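PDB 3SDO: nitrilotriacetate monooxygenase from Burkholderia pseudomallei, which probably acts as an FMN-dependent monooxygenase that incorporates oxygen from O2 into an organic substrate, as the nitrilotriacetate monooxygenases of its family do. Local coordinates for residues R289-L294 with G397-G402; G274-A279 with I365-A370; L86-S91 with D117-G122; A57-S62 with I80-A85. All blocks are in the same frame, centred on the assembly; numbering follows the deposited sequence.

Interaction 1 (R289-L294 with G397-G402); sequences RQVRDL and GLPVTG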
loop_
_atom_site.group_PDB
_atom_site.type_symbol
_atom_site.label_atom_id
_atom_site.label_comp_id
_atom_site.label_asym_id
_atom_site.label_seq_id
_atom_site.Cartn_x
_atom_site.Cartn_y
_atom_site.Cartn_z
ATOM N N ARG A 289 -18.551 -4.599 30.337
ATOM C CA ARG A 289 -19.734 -3.733 30.292
ATOM C C ARG A 289 -19.445 -2.416 29.538
ATOM O O ARG A 289 -20.304 -1.917 28.792
ATOM C CB ARG A 289 -20.284 -3.476 31.708
ATOM C CG ARG A 289 -21.001 -4.711 32.302
ATOM C CD ARG A 289 -21.779 -4.398 33.588
ATOM N NE ARG A 289 -20.918 -4.485 34.769
ATOM C CZ ARG A 289 -20.544 -5.625 35.356
ATOM N NH1 ARG A 289 -20.952 -6.804 34.885
ATOM N NH2 ARG A 289 -19.752 -5.584 36.418
ATOM N N GLN A 290 -18.241 -1.872 29.714
ATOM C CA GLN A 290 -17.831 -0.659 28.986
ATOM C C GLN A 290 -17.885 -0.942 27.494
ATOM O O GLN A 290 -18.474 -0.186 26.719
ATOM C CB GLN A 290 -16.391 -0.261 29.309
ATOM C CG GLN A 290 -16.178 0.511 30.573
ATOM C CD GLN A 290 -14.709 0.950 30.738
ATOM O OE1 GLN A 290 -13.933 1.034 29.766
ATOM N NE2 GLN A 290 -14.322 1.213 31.977
ATOM N N VAL A 291 -17.253 -2.034 27.095
ATOM C CA VAL A 291 -17.244 -2.431 25.700
ATOM C C VAL A 291 -18.672 -2.576 25.174
ATOM O O VAL A 291 -18.999 -2.006 24.148
ATOM C CB VAL A 291 -16.422 -3.707 25.494
ATOM C CG1 VAL A 291 -16.694 -4.316 24.146
ATOM C CG2 VAL A 291 -14.931 -3.387 25.648
ATOM N N ARG A 292 -19.515 -3.297 25.918
ATOM C CA ARG A 292 -20.930 -3.438 25.604
ATOM C C ARG A 292 -21.576 -2.073 25.348
ATOM O O ARG A 292 -22.248 -1.886 24.333
ATOM C CB ARG A 292 -21.648 -4.181 26.748
ATOM C CG ARG A 292 -23.163 -4.379 26.594
ATOM C CD ARG A 292 -23.825 -4.691 27.957
ATOM N NE ARG A 292 -23.694 -3.553 28.864
ATOM C CZ ARG A 292 -23.947 -3.559 30.172
ATOM N NH1 ARG A 292 -24.386 -4.650 30.792
ATOM N NH2 ARG A 292 -23.773 -2.436 30.867
ATOM N N ASP A 293 -21.343 -1.115 26.247
ATOM C CA ASP A 293 -22.041 0.173 26.181
ATOM C C ASP A 293 -21.535 1.124 25.086
ATOM O O ASP A 293 -22.036 2.237 24.963
ATOM C CB ASP A 293 -22.003 0.877 27.533
ATOM C CG ASP A 293 -22.808 0.141 28.600
ATOM O OD1 ASP A 293 -23.613 -0.761 28.266
ATOM O OD2 ASP A 293 -22.621 0.461 29.782
ATOM N N LEU A 294 -20.560 0.685 24.307
ATOM C CA LEU A 294 -20.150 1.386 23.091
ATOM C C LEU A 294 -21.286 1.412 22.058
ATOM O O LEU A 294 -21.384 2.340 21.257
ATOM C CB LEU A 294 -18.919 0.716 22.474
ATOM C CG LEU A 294 -17.615 0.825 23.283
ATOM C CD1 LEU A 294 -16.463 0.194 22.525
ATOM C CD2 LEU A 294 -17.285 2.256 23.631
ATOM N N GLY A 397 -7.803 -9.845 18.195
ATOM C CA GLY A 397 -8.751 -8.878 17.658
ATOM C C GLY A 397 -9.408 -8.185 18.823
ATOM O O GLY A 397 -10.516 -8.551 19.214
ATOM N N LEU A 398 -8.723 -7.195 19.396
ATOM C CA LEU A 398 -9.173 -6.621 20.659
ATOM C C LEU A 398 -10.324 -5.645 20.417
ATOM O O LEU A 398 -10.287 -4.858 19.475
ATOM C CB LEU A 398 -8.025 -5.959 21.415
ATOM C CG LEU A 398 -7.003 -7.012 21.863
ATOM C CD1 LEU A 398 -5.591 -6.477 21.817
ATOM C CD2 LEU A 398 -7.393 -7.588 23.246
ATOM N N PRO A 399 -11.365 -5.705 21.268
ATOM C CA PRO A 399 -12.525 -4.854 21.054
ATOM C C PRO A 399 -12.153 -3.356 20.904
ATOM O O PRO A 399 -12.693 -2.663 20.046
ATOM C CB PRO A 399 -13.381 -5.110 22.315
ATOM C CG PRO A 399 -13.044 -6.447 22.725
ATOM C CD PRO A 399 -11.560 -6.605 22.416
ATOM N N VAL A 400 -11.213 -2.891 21.727
ATOM C CA VAL A 400 -10.692 -1.528 21.660
ATOM C C VAL A 400 -9.161 -1.648 21.652
ATOM O O VAL A 400 -8.584 -2.212 22.576
ATOM C CB VAL A 400 -11.187 -0.672 22.863
ATOM C CG1 VAL A 400 -10.504 0.703 22.878
ATOM C CG2 VAL A 400 -12.721 -0.492 22.826
ATOM N N THR A 401 -8.526 -1.144 20.596
ATOM C CA THR A 401 -7.092 -1.334 20.358
ATOM C C THR A 401 -6.204 -0.631 21.415
ATOM O O THR A 401 -5.057 -1.034 21.639
ATOM C CB THR A 401 -6.697 -0.813 18.956
ATOM O OG1 THR A 401 -7.681 -1.214 17.977
ATOM C CG2 THR A 401 -5.329 -1.338 18.555
ATOM N N GLY A 402 -6.737 0.417 22.035
ATOM C CA GLY A 402 -6.069 1.127 23.136
ATOM C C GLY A 402 -5.902 0.262 24.373
ATOM O O GLY A 402 -4.914 -0.458 24.510
#
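Pro399 is the first residue of 397-402 to touch 289-294: its CB lies 3.9 Å from Val291 CG1 and 4.1 Å from Val291 CG2, so the ring carbon sits against both branches of the valine. The two side chains cross at about a right angle. Val291 offers the pair because CG1 is anti to its backbone N (chi1 165°) while CG2 is turned beside that N. In the TIM-barrel fold of the luciferase-like monooxygenases, this joins the C-terminal end of helix 281-292 to the link between barrel strand 393-396 and helix 401-418. Next in line, Val400 meets Leu294 through one methyl on each side, Leu294 CD1 standing 3.8 Å from Val400 CG2, and here the approach is oblique. Leu294 reaches the valine with an extended end, CD1 anti to CA (chi2 -177°). All four touching residues are buried, and the CA atoms of Val291 and Pro399 remain 7.1 Å apart, consistent with a junction made by side chains. Further along, Thr401 OG1 is hydrogen-bonded to Gly18 O, which ties the start of helix 401-418 to the loop after strand 11-15, while Asn24 and Lys27 of that loop bond to Leu294 O.

Interaction 2 (G274-A279 with I365-A370); sequences GPIVGA and IGTSEA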
loop_
_atom_site.group_PDB
_atom_site.type_symbol
_atom_site.label_atom_id
_atom_site.label_comp_id
_atom_site.label_asym_id
_atom_site.label_seq_id
_atom_site.Cartn_x
_atom_site.Cartn_y
_atom_site.Cartn_z
ATOM N N GLY A 274 -10.594 -12.200 21.354
ATOM C CA GLY A 274 -10.666 -10.837 21.868
ATOM C C GLY A 274 -10.776 -10.802 23.380
ATOM O O GLY A 274 -11.826 -10.470 23.921
ATOM N N PRO A 275 -9.691 -11.137 24.076
ATOM C CA PRO A 275 -9.733 -11.231 25.536
ATOM C C PRO A 275 -9.887 -9.892 26.258
ATOM O O PRO A 275 -9.351 -8.888 25.816
ATOM C CB PRO A 275 -8.371 -11.846 25.873
ATOM C CG PRO A 275 -7.502 -11.451 24.708
ATOM C CD PRO A 275 -8.383 -11.567 23.546
ATOM N N ILE A 276 -10.575 -9.918 27.393
ATOM C CA ILE A 276 -10.740 -8.762 28.250
ATOM C C ILE A 276 -10.337 -9.157 29.661
ATOM O O ILE A 276 -10.932 -10.074 30.249
ATOM C CB ILE A 276 -12.212 -8.294 28.256
ATOM C CG1 ILE A 276 -12.687 -7.998 26.827
ATOM C CG2 ILE A 276 -12.399 -7.075 29.180
ATOM C CD1 ILE A 276 -14.161 -7.513 26.751
ATOM N N VAL A 277 -9.336 -8.480 30.210
ATOM C CA VAL A 277 -8.741 -8.911 31.473
ATOM C C VAL A 277 -8.831 -7.805 32.515
ATOM O O VAL A 277 -8.853 -6.616 32.174
ATOM C CB VAL A 277 -7.256 -9.354 31.296
ATOM C CG1 VAL A 277 -7.171 -10.570 30.339
ATOM C CG2 VAL A 277 -6.424 -8.220 30.756
ATOM N N GLY A 278 -8.919 -8.228 33.768
ATOM C CA GLY A 278 -8.887 -7.359 34.923
ATOM C C GLY A 278 -8.288 -8.156 36.071
ATOM O O GLY A 278 -8.144 -9.370 35.970
ATOM N N ALA A 279 -7.942 -7.485 37.163
ATOM C CA ALA A 279 -7.242 -8.135 38.279
ATOM C C ALA A 279 -8.165 -9.087 39.011
ATOM O O ALA A 279 -7.724 -10.052 39.622
ATOM C CB ALA A 279 -6.708 -7.082 39.251
ATOM N N ILE A 365 -17.435 -10.918 18.058
ATOM C CA ILE A 365 -17.621 -12.368 17.813
ATOM C C ILE A 365 -16.507 -13.241 18.394
ATOM O O ILE A 365 -16.751 -14.412 18.667
ATOM C CB ILE A 365 -17.858 -12.757 16.306
ATOM C CG1 ILE A 365 -16.617 -12.489 15.451
ATOM C CG2 ILE A 365 -19.093 -12.051 15.739
ATOM C CD1 ILE A 365 -16.718 -13.088 14.056
ATOM N N GLY A 366 -15.308 -12.685 18.579
ATOM C CA GLY A 366 -14.190 -13.432 19.190
ATOM C C GLY A 366 -14.095 -13.297 20.713
ATOM O O GLY A 366 -13.116 -13.768 21.341
ATOM N N THR A 367 -15.102 -12.652 21.312
ATOM C CA THR A 367 -15.151 -12.462 22.775
ATOM C C THR A 367 -16.215 -13.408 23.339
ATOM O O THR A 367 -17.399 -13.257 23.050
ATOM C CB THR A 367 -15.420 -10.959 23.177
ATOM O OG1 THR A 367 -14.318 -10.126 22.755
ATOM C CG2 THR A 367 -15.577 -10.815 24.679
ATOM N N SER A 368 -15.753 -14.430 24.060
ATOM C CA SER A 368 -16.609 -15.352 24.816
ATOM C C SER A 368 -16.176 -15.229 26.268
ATOM O O SER A 368 -15.105 -14.702 26.547
ATOM C CB SER A 368 -16.420 -16.797 24.340
ATOM O OG SER A 368 -15.241 -17.369 24.914
ATOM N N GLU A 369 -16.991 -15.729 27.184
ATOM C CA GLU A 369 -16.775 -15.448 28.597
ATOM C C GLU A 369 -15.546 -16.160 29.149
ATOM O O GLU A 369 -14.950 -15.679 30.111
ATOM C CB GLU A 369 -18.034 -15.720 29.439
ATOM C CG GLU A 369 -18.285 -17.172 29.870
ATOM C CD GLU A 369 -19.311 -17.252 31.000
ATOM O OE1 GLU A 369 -20.115 -16.293 31.130
ATOM O OE2 GLU A 369 -19.310 -18.252 31.754
ATOM N N ALA A 370 -15.138 -17.255 28.500
ATOM C CA ALA A 370 -13.889 -17.959 28.869
ATOM C C ALA A 370 -12.647 -17.074 28.672
ATOM O O ALA A 370 -11.651 -17.279 29.368
ATOM C CB ALA A 370 -13.740 -19.298 28.101
#
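Thr367 turns both branches of its side chain to 274-279, the hydroxyl to a backbone carbonyl and the methyl to an isoleucine. Its OG1 donates to Gly274 O over 2.8 Å, approaching in the carbonyl plane on a lone pair with a C=O...O angle of 128°. With chi1 at -65°, OG1 sits beside the threonine's own N and CG2 is anti to it, which sends the methyl toward Ile276. Thr367 CG2 stands 4.1 Å from Ile276 CD1, and the two side chains cross at about a right angle; Ile276 reaches that far through an extended end. A second bond runs the other way: Gly274 N donates to Gly366 O at 3.0 Å. This one is bent, 143° at the hydrogen, and the donor stands well above the carbonyl plane, off the lone pairs. Gly274 is therefore gripped through both its N and its O, and the absence of a side chain lets Thr367 OG1 come in close, the CA atoms of Gly274 and Thr367 being 4.9 Å apart. The arrangement thus fastens the loop after helix 351-363 to strand 268-277, just ahead of the parallel pairing with strand 372-373 in the TIM-barrel fold.

Interaction 3 (L86-S91 with D117-G122); sequences LAVLTS and DLISGG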
loop_
_atom_site.group_PDB
_atom_site.type_symbol
_atom_site.label_atom_id
_atom_site.label_comp_id
_atom_site.label_asym_id
_atom_site.label_seq_id
_atom_site.Cartn_x
_atom_site.Cartn_y
_atom_site.Cartn_z
ATOM N N LEU A 86 4.813 1.697 8.124
ATOM C CA LEU A 86 5.051 1.060 9.419
ATOM C C LEU A 86 6.397 0.302 9.462
ATOM O O LEU A 86 7.080 0.304 10.500
ATOM C CB LEU A 86 3.907 0.084 9.792
ATOM C CG LEU A 86 2.569 0.732 10.183
ATOM C CD1 LEU A 86 1.554 -0.332 10.465
ATOM C CD2 LEU A 86 2.729 1.654 11.383
ATOM N N ALA A 87 6.773 -0.308 8.338
ATOM C CA ALA A 87 8.003 -1.117 8.231
ATOM C C ALA A 87 9.219 -0.335 8.704
ATOM O O ALA A 87 10.082 -0.832 9.421
ATOM C CB ALA A 87 8.215 -1.537 6.778
ATOM N N VAL A 88 9.238 0.932 8.310
ATOM C CA VAL A 88 10.384 1.788 8.457
ATOM C C VAL A 88 10.454 2.409 9.886
ATOM O O VAL A 88 11.493 2.929 10.326
ATOM C CB VAL A 88 10.287 2.799 7.245
ATOM C CG1 VAL A 88 10.298 4.215 7.681
ATOM C CG2 VAL A 88 11.268 2.403 6.164
ATOM N N LEU A 89 9.357 2.311 10.625
ATOM C CA LEU A 89 9.299 2.789 11.991
ATOM C C LEU A 89 9.301 1.628 12.980
ATOM O O LEU A 89 9.101 1.834 14.160
ATOM C CB LEU A 89 8.058 3.681 12.205
ATOM C CG LEU A 89 8.002 4.929 11.316
ATOM C CD1 LEU A 89 6.674 5.681 11.455
ATOM C CD2 LEU A 89 9.235 5.912 11.615
ATOM N N THR A 90 9.530 0.415 12.488
ATOM C CA THR A 90 9.625 -0.758 13.326
ATOM C C THR A 90 10.878 -1.498 12.875
ATOM O O THR A 90 11.594 -1.028 11.997
ATOM C CB THR A 90 8.362 -1.658 13.207
ATOM O OG1 THR A 90 8.126 -2.036 11.832
ATOM C CG2 THR A 90 7.117 -0.957 13.777
ATOM N N SER A 91 11.146 -2.656 13.456
ATOM C CA SER A 91 12.319 -3.432 13.056
ATOM C C SER A 91 12.120 -4.958 12.972
ATOM O O SER A 91 12.792 -5.608 12.171
ATOM C CB SER A 91 13.491 -3.096 13.984
ATOM O OG SER A 91 13.140 -3.338 15.323
ATOM N N ASP A 117 8.323 -6.470 1.215
ATOM C CA ASP A 117 9.183 -7.511 1.786
ATOM C C ASP A 117 10.642 -7.107 1.750
ATOM O O ASP A 117 11.364 -7.349 2.728
ATOM C CB ASP A 117 8.996 -8.858 1.051
ATOM C CG ASP A 117 9.172 -10.096 1.959
ATOM O OD1 ASP A 117 9.062 -10.010 3.195
ATOM O OD2 ASP A 117 9.397 -11.177 1.394
ATOM N N LEU A 118 11.095 -6.499 0.639
ATOM C CA LEU A 118 12.497 -6.106 0.520
ATOM C C LEU A 118 12.816 -4.897 1.431
ATOM O O LEU A 118 13.828 -4.868 2.120
ATOM C CB LEU A 118 12.838 -5.796 -0.923
ATOM C CG LEU A 118 14.309 -5.830 -1.305
ATOM C CD1 LEU A 118 14.886 -7.258 -1.166
ATOM C CD2 LEU A 118 14.488 -5.317 -2.735
ATOM N N ILE A 119 11.924 -3.909 1.446
ATOM C CA ILE A 119 12.116 -2.720 2.272
ATOM C C ILE A 119 12.182 -3.092 3.752
ATOM O O ILE A 119 12.992 -2.527 4.508
ATOM C CB ILE A 119 10.988 -1.686 2.047
ATOM C CG1 ILE A 119 11.129 -1.065 0.656
ATOM C CG2 ILE A 119 11.037 -0.593 3.170
ATOM C CD1 ILE A 119 9.865 -0.321 0.123
ATOM N N SER A 120 11.341 -4.055 4.142
ATOM C CA SER A 120 11.190 -4.472 5.519
ATOM C C SER A 120 12.205 -5.532 5.958
ATOM O O SER A 120 12.199 -5.930 7.101
ATOM C CB SER A 120 9.760 -5.029 5.764
ATOM O OG SER A 120 9.542 -6.287 5.118
ATOM N N GLY A 121 13.048 -6.018 5.058
ATOM C CA GLY A 121 14.032 -7.038 5.439
ATOM C C GLY A 121 13.420 -8.418 5.670
ATOM O O GLY A 121 13.922 -9.208 6.484
ATOM N N GLY A 122 12.353 -8.723 4.950
ATOM C CA GLY A 122 11.748 -10.048 4.987
ATOM C C GLY A 122 10.663 -10.224 6.020
ATOM O O GLY A 122 10.595 -11.268 6.682
#
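Ser120 has chi1 at 70°, which sets OG between the backbone N and the carbonyl carbon. The hydroxyl is thereby turned back to its own helix, where it bonds to Leu116 O, and CB is met from the side by Ala87 CB, which points at 117-122, at 4.0 Å. Ile119 packs its branch methyl CG2 against Val88 CG2 at 4.2 Å. The CA atoms of Ala87 and Ser120 are 5.4 Å apart, a close approach compatible with such small side chains. Thr90 folds back on the last turn: OG1 donates to Leu86 O at 2.9 Å from one face of that carbonyl, and Leu89 N reaches the same oxygen from the opposite face. Arg123 bonds to Ala87 O, Thr90 OG1 and Ser120 O, a polar bridge between the two segments. From the second subunit, Phe39 packs on Val88 and Phe77 on Ile119, so the apolar pair is part of the dimer interface. Helix 106-119 stops in a Schellman motif, with Gly121 at positive phi (73°) and Gly122 N bonded to Asp117 O at 2.8 Å; the contact joins the C-terminal ends of helices 79-88 and 106-119, consecutive outer helices of the TIM-barrel fold.

Interaction 4 (A57-S62 with I80-A85); sequences AFIADS and ISLLSA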
loop_
_atom_site.group_PDB
_atom_site.type_symbol
_atom_site.label_atom_id
_atom_site.label_comp_id
_atom_site.label_asym_id
_atom_site.label_seq_id
_atom_site.Cartn_x
_atom_site.Cartn_y
_atom_site.Cartn_z
ATOM N N ALA A 57 1.855 -7.742 12.903
ATOM C CA ALA A 57 0.686 -6.873 12.823
ATOM C C ALA A 57 -0.061 -7.250 11.545
ATOM O O ALA A 57 0.573 -7.464 10.505
ATOM C CB ALA A 57 1.114 -5.373 12.794
ATOM N N PHE A 58 -1.391 -7.341 11.641
ATOM C CA PHE A 58 -2.267 -7.715 10.543
ATOM C C PHE A 58 -3.241 -6.559 10.247
ATOM O O PHE A 58 -3.926 -6.049 11.143
ATOM C CB PHE A 58 -3.014 -9.018 10.873
ATOM C CG PHE A 58 -4.119 -9.375 9.893
ATOM C CD1 PHE A 58 -3.907 -9.311 8.529
ATOM C CD2 PHE A 58 -5.362 -9.772 10.347
ATOM C CE1 PHE A 58 -4.930 -9.627 7.620
ATOM C CE2 PHE A 58 -6.394 -10.097 9.456
ATOM C CZ PHE A 58 -6.183 -10.020 8.097
ATOM N N ILE A 59 -3.229 -6.128 8.991
ATOM C CA ILE A 59 -4.085 -5.079 8.464
ATOM C C ILE A 59 -5.075 -5.753 7.537
ATOM O O ILE A 59 -4.715 -6.176 6.430
ATOM C CB ILE A 59 -3.278 -4.010 7.708
ATOM C CG1 ILE A 59 -2.230 -3.385 8.634
ATOM C CG2 ILE A 59 -4.197 -2.886 7.171
ATOM C CD1 ILE A 59 -2.830 -2.731 9.906
ATOM N N ALA A 60 -6.297 -5.912 8.044
ATOM C CA ALA A 60 -7.432 -6.405 7.289
ATOM C C ALA A 60 -7.870 -5.313 6.317
ATOM O O ALA A 60 -7.421 -4.180 6.410
ATOM C CB ALA A 60 -8.611 -6.781 8.243
ATOM N N ASP A 61 -8.744 -5.652 5.387
ATOM C CA ASP A 61 -9.113 -4.676 4.376
ATOM C C ASP A 61 -10.523 -4.840 3.826
ATOM O O ASP A 61 -11.131 -5.915 3.958
ATOM C CB ASP A 61 -8.111 -4.740 3.231
ATOM C CG ASP A 61 -8.049 -3.451 2.444
ATOM O OD1 ASP A 61 -8.079 -2.365 3.083
ATOM O OD2 ASP A 61 -7.968 -3.538 1.202
ATOM N N SER A 62 -11.019 -3.758 3.235
ATOM C CA SER A 62 -12.261 -3.744 2.477
ATOM C C SER A 62 -12.141 -2.752 1.332
ATOM O O SER A 62 -11.283 -1.867 1.352
ATOM C CB SER A 62 -13.437 -3.358 3.384
ATOM O OG SER A 62 -13.246 -2.055 3.942
ATOM N N ILE A 80 -0.913 -1.718 1.551
ATOM C CA ILE A 80 0.483 -1.663 1.079
ATOM C C ILE A 80 1.137 -0.368 1.561
ATOM O O ILE A 80 2.257 -0.402 2.087
ATOM C CB ILE A 80 0.605 -1.784 -0.442
ATOM C CG1 ILE A 80 0.125 -3.154 -0.906
ATOM C CG2 ILE A 80 2.064 -1.493 -0.924
ATOM C CD1 ILE A 80 1.031 -4.311 -0.463
ATOM N N SER A 81 0.453 0.764 1.356
ATOM C CA SER A 81 0.942 2.045 1.838
ATOM C C SER A 81 1.137 2.038 3.363
ATOM O O SER A 81 2.191 2.434 3.860
ATOM C CB SER A 81 0.022 3.212 1.444
ATOM O OG SER A 81 -1.334 3.002 1.823
ATOM N N LEU A 82 0.126 1.599 4.106
ATOM C CA LEU A 82 0.224 1.622 5.573
ATOM C C LEU A 82 1.376 0.738 6.066
ATOM O O LEU A 82 2.179 1.155 6.909
ATOM C CB LEU A 82 -1.116 1.206 6.222
ATOM C CG LEU A 82 -1.138 1.099 7.762
ATOM C CD1 LEU A 82 -0.789 2.397 8.471
ATOM C CD2 LEU A 82 -2.507 0.577 8.237
ATOM N N LEU A 83 1.469 -0.474 5.532
ATOM C CA LEU A 83 2.463 -1.424 6.006
ATOM C C LEU A 83 3.892 -0.989 5.648
ATOM O O LEU A 83 4.834 -1.214 6.423
ATOM C CB LEU A 83 2.153 -2.815 5.450
ATOM C CG LEU A 83 0.948 -3.488 6.128
ATOM C CD1 LEU A 83 0.599 -4.794 5.389
ATOM C CD2 LEU A 83 1.193 -3.768 7.621
ATOM N N SER A 84 4.033 -0.314 4.511
ATOM C CA SER A 84 5.334 0.135 4.039
ATOM C C SER A 84 5.850 1.276 4.934
ATOM O O SER A 84 7.015 1.308 5.309
ATOM C CB SER A 84 5.233 0.589 2.577
ATOM O OG SER A 84 4.921 -0.492 1.702
ATOM N N ALA A 85 4.953 2.198 5.292
ATOM C CA ALA A 85 5.259 3.262 6.252
ATOM C C ALA A 85 5.591 2.674 7.659
ATOM O O ALA A 85 6.547 3.093 8.289
ATOM C CB ALA A 85 4.081 4.284 6.309
#
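Ile59 lays its CG1-CD1 arm over the end of Leu82 and alongside Leu83, a strand-to-helix contact of the TIM-barrel fold in which barrel strand 56-59 is covered by outer helix 79-88. The two leucines are met in different ways. Leu82 comes at about a right angle: its CD2 is 3.7 Å from Ile59 CD1 and 4.0 Å from both Ile59 CG1 and Ile59 CG2, so a single methyl is set against three carbons of the isoleucine. Leu82 reaches in because CG is anti to its backbone N (chi1 176°). Leu83 instead runs alongside Ile59, pointing the other way, with CG beside its own N (chi1 -74°). Every residue that touches is buried, and the CA atoms of Ile59 and Leu83 stand 7.9 Å apart. Phe39 and Tyr42 of helix 39-51 also pack on Leu82, and Leu116 of helix 106-119 packs on Leu83. Past the strand end, Asp61 is a predicted FMN-binding residue, and its OD1 forms a salt bridge with Arg111 of the second subunit. The side chain of Ile59 lies about 7 Å from that of Thr98, another predicted FMN-binding residue, consistent with an apolar layer near the probable cofactor site. The shortest approach between the two segments is Leu83 CD2 to Ile59 CG1, at 3.6 Å.

How the interactions relate
Along the chain, interaction 4 closes first, then interaction 3, after which interactions 2 and 1 interlock, their segments alternating from 274-279 to 397-402. The contacts form two neighbouring pairs. Interactions 3 and 4 share helix 79-88, have centres 12 Å apart and both touch the second subunit, so that one helix links barrel strand, adjacent outer helix and dimer interface. Interactions 1 and 2, with centres 10 Å apart, touch directly where Leu398 CD2 comes within 3.5 Å of Pro275 O. Centres of different pairs lie 22 to 32 Å apart. Interactions 2 and 4 nevertheless reach the same parallel sheet, which connects both regions within one barrel.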